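Local coordinates for protein SAWADEE HOMEODOMAIN HOMOLOG 1 (Arabidopsis thaliana, PDB 4IUP), which binds histone H3 tails methylated at the K9 position through its SAWADEE domain, associates with RNA polymerase IV and is required for RNA-directed DNA methylation, at residues V113-L117 against D118-E122. The protein carries 2 engineered substitutions. Residues are numbered along the deposited sequence; the frame is centred on the assembly and turned at random.
Sequences VRYEL and DNTEE
Glu121 OE2 accepts two hydrogen bonds from one guanidinium, a salt bridge in which Arg114 NE and Arg114 NH2 each lie 2.8 Å away, side-on and on the same face of the carboxylate. The oxygen lies in the guanidinium plane, while the two flat groups are turned 43° apart. Arg114 and Glu121 face each other as an antiparallel non-hydrogen-bonded pair, and a bend at chi3 (-68°) in the otherwise extended arginine turns its NE edge onto Glu121; its CD passes 3.3 Å from Asn119 OD1. The opposite sheet face carries a second cross-strand bond, in which Tyr115 OH donates to Glu122 OE1 at 2.7 Å from above the carboxylate plane. Val113 CG2 lies over one face of the Tyr115 ring, toward its rim, a fit for a compact branched residue.

These pairs belong to the hairpin joining strands 110-115 and 121-124, at one edge of the SAWADEE sheet. Val113 and Glu122 exchange two backbone bonds, and Tyr115 N donates to Thr120 O at 2.8 Å. In the turn, Asp118 OD1 receives Thr120 N at 3.1 Å, forming an Asx turn, and also Thr120 OG1 at 2.7 Å. Asn119 suits the left-handed backbone (phi 67°) that reverses the chain. Arg83 of strand 76-83 binds Asp118 OD2 and Thr120 OG1, tying the turn to the sheet. Arginine partners probably keep Glu121 and Asp118 ionised, so charged pairs reinforce the backbone bonds there, while a neutral hydroxyl serves Glu122.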
ATOM      1  N   VAL A 113       7.810  -5.756   9.146  1.00  9.22           N
ATOM      2  CA  VAL A 113       6.720  -6.139   8.257  1.00  5.34           C
ATOM      3  C   VAL A 113       7.072  -7.411   7.508  1.00  9.59           C
ATOM      4  O   VAL A 113       8.246  -7.682   7.252  1.00 10.92           O
ATOM      5  CB  VAL A 113       6.290  -4.993   7.272  1.00 10.48           C
ATOM      6  CG1 VAL A 113       6.066  -3.681   8.027  1.00  9.24           C
ATOM      7  CG2 VAL A 113       7.298  -4.794   6.137  1.00 13.98           C
ATOM      8  N   ARG A 114       6.050  -8.203   7.201  1.00  7.33           N
ATOM      9  CA  ARG A 114       6.208  -9.358   6.338  1.00  7.31           C
ATOM     10  C   ARG A 114       5.425  -9.101   5.063  1.00  9.27           C
ATOM     11  O   ARG A 114       4.204  -8.905   5.102  1.00  9.40           O
ATOM     12  CB  ARG A 114       5.697 -10.621   7.022  1.00  9.41           C
ATOM     13  CG  ARG A 114       5.883 -11.885   6.193  1.00 16.75           C
ATOM     14  CD  ARG A 114       5.447 -13.113   6.981  1.00 27.36           C
ATOM     15  NE  ARG A 114       6.334 -13.388   8.111  1.00 25.57           N
ATOM     16  CZ  ARG A 114       6.296 -14.503   8.839  1.00 29.67           C
ATOM     17  NH1 ARG A 114       5.421 -15.460   8.558  1.00 27.27           N
ATOM     18  NH2 ARG A 114       7.137 -14.661   9.851  1.00 26.68           N
ATOM     19  N   TYR A 115       6.136  -9.091   3.939  1.00 11.36           N
ATOM     20  CA  TYR A 115       5.519  -8.831   2.642  1.00 11.47           C
ATOM     21  C   TYR A 115       4.616  -9.969   2.209  1.00 17.34           C
ATOM     22  O   TYR A 115       4.981 -11.142   2.304  1.00 16.24           O
ATOM     23  CB  TYR A 115       6.584  -8.546   1.583  1.00  9.73           C
ATOM     24  CG  TYR A 115       7.284  -7.237   1.830  1.00 11.68           C
ATOM     25  CD1 TYR A 115       6.603  -6.026   1.679  1.00 12.12           C
ATOM     26  CD2 TYR A 115       8.621  -7.202   2.224  1.00 13.63           C
ATOM     27  CE1 TYR A 115       7.236  -4.815   1.915  1.00 13.82           C
ATOM     28  CE2 TYR A 115       9.266  -5.988   2.460  1.00 13.93           C
ATOM     29  CZ  TYR A 115       8.563  -4.803   2.306  1.00 11.58           C
ATOM     30  OH  TYR A 115       9.197  -3.606   2.531  1.00 13.70           O
ATOM     31  N   GLU A 116       3.447  -9.608   1.754  1.00 14.47           N
ATOM     32  CA  GLU A 116       2.451 -10.567   1.409  1.00 17.63           C
ATOM     33  C   GLU A 116       2.891 -11.499   0.253  1.00 27.52           C
ATOM     34  O   GLU A 116       2.725 -12.693   0.343  1.00 24.61           O
ATOM     35  CB  GLU A 116       1.173  -9.819   1.119  1.00 27.95           C
ATOM     36  CG  GLU A 116      -0.059 -10.616   1.322  1.00 42.26           C
ATOM     37  CD  GLU A 116      -1.293  -9.875   0.961  1.00 54.16           C
ATOM     38  OE1 GLU A 116      -1.378  -9.379  -0.174  1.00 53.98           O
ATOM     39  OE2 GLU A 116      -2.176  -9.782   1.814  1.00 59.43           O
ATOM     40  N   LEU A 117       3.487 -10.936  -0.797  1.00 24.77           N
ATOM     41  CA  LEU A 117       3.808 -11.683  -2.016  1.00 30.54           C
ATOM     42  C   LEU A 117       4.915 -12.732  -1.860  1.00 32.02           C
ATOM     43  O   LEU A 117       4.694 -13.914  -2.124  1.00 36.78           O
ATOM     44  CB  LEU A 117       4.139 -10.726  -3.172  1.00 24.82           C
ATOM     45  CG  LEU A 117       4.563 -11.348  -4.511  1.00 33.08           C
ATOM     46  CD1 LEU A 117       3.375 -11.995  -5.229  1.00 37.38           C
ATOM     47  CD2 LEU A 117       5.236 -10.308  -5.400  1.00 33.71           C
ATOM     48  N   ASP A 118       6.105 -12.294  -1.455  1.00 26.41           N
ATOM     49  CA  ASP A 118       7.272 -13.178  -1.417  1.00 27.59           C
ATOM     50  C   ASP A 118       7.629 -13.623  -0.004  1.00 28.04           C
ATOM     51  O   ASP A 118       8.650 -14.285   0.206  1.00 26.89           O
ATOM     52  CB  ASP A 118       8.477 -12.521  -2.107  1.00 28.88           C
ATOM     53  CG  ASP A 118       8.887 -11.206  -1.462  1.00 31.20           C
ATOM     54  OD1 ASP A 118       8.506 -10.941  -0.298  1.00 23.53           O
ATOM     55  OD2 ASP A 118       9.606 -10.431  -2.131  1.00 40.59           O
ATOM     56  N   ASN A 119       6.817 -13.189   0.945  1.00 27.06           N
ATOM     57  CA  ASN A 119       6.882 -13.626   2.315  1.00 26.97           C
ATOM     58  C   ASN A 119       8.145 -13.200   3.076  1.00 22.25           C
ATOM     59  O   ASN A 119       8.408 -13.672   4.151  1.00 27.94           O
ATOM     60  CB  ASN A 119       6.741 -15.123   2.326  1.00 34.07           C
ATOM     61  CG  ASN A 119       6.203 -15.624   3.598  1.00 33.39           C
ATOM     62  OD1 ASN A 119       5.464 -14.941   4.271  1.00 30.14           O
ATOM     63  ND2 ASN A 119       6.578 -16.844   3.946  1.00 33.50           N
ATOM     64  N   THR A 120       8.893 -12.282   2.501  1.00 13.61           N
ATOM     65  CA  THR A 120      10.121 -11.774   3.105  1.00 12.59           C
ATOM     66  C   THR A 120       9.803 -10.741   4.181  1.00 13.06           C
ATOM     67  O   THR A 120       8.694 -10.197   4.217  1.00 14.53           O
ATOM     68  CB  THR A 120      11.059 -11.142   2.055  1.00 23.96           C
ATOM     69  OG1 THR A 120      10.374 -10.080   1.379  1.00 23.01           O
ATOM     70  CG2 THR A 120      11.513 -12.185   1.039  1.00 25.29           C
ATOM     71  N   GLU A 121      10.776 -10.468   5.048  1.00 13.52           N
ATOM     72  CA  GLU A 121      10.571  -9.510   6.134  1.00 17.00           C
ATOM     73  C   GLU A 121      11.556  -8.346   6.077  1.00 20.58           C
ATOM     74  O   GLU A 121      12.678  -8.491   5.581  1.00 20.08           O
ATOM     75  CB  GLU A 121      10.618 -10.211   7.497  1.00 15.62           C
ATOM     76  CG  GLU A 121       9.435 -11.137   7.737  1.00 21.01           C
ATOM     77  CD  GLU A 121       9.429 -11.769   9.116  1.00 29.44           C
ATOM     78  OE1 GLU A 121      10.507 -11.880   9.736  1.00 24.93           O
ATOM     79  OE2 GLU A 121       8.335 -12.154   9.585  1.00 32.59           O
ATOM     80  N   GLU A 122      11.125  -7.190   6.577  1.00 12.57           N
ATOM     81  CA  GLU A 122      11.950  -5.986   6.583  1.00 10.73           C
ATOM     82  C   GLU A 122      11.545  -5.115   7.767  1.00 12.16           C
ATOM     83  O   GLU A 122      10.362  -5.020   8.092  1.00 12.26           O
ATOM     84  CB  GLU A 122      11.772  -5.205   5.272  1.00 13.38           C
ATOM     85  CG  GLU A 122      12.643  -3.957   5.154  1.00 18.17           C
ATOM     86  CD  GLU A 122      12.634  -3.321   3.766  1.00 27.20           C
ATOM     87  OE1 GLU A 122      11.841  -3.741   2.891  1.00 20.28           O
ATOM     88  OE2 GLU A 122      13.428  -2.376   3.556  1.00 33.22           O
TER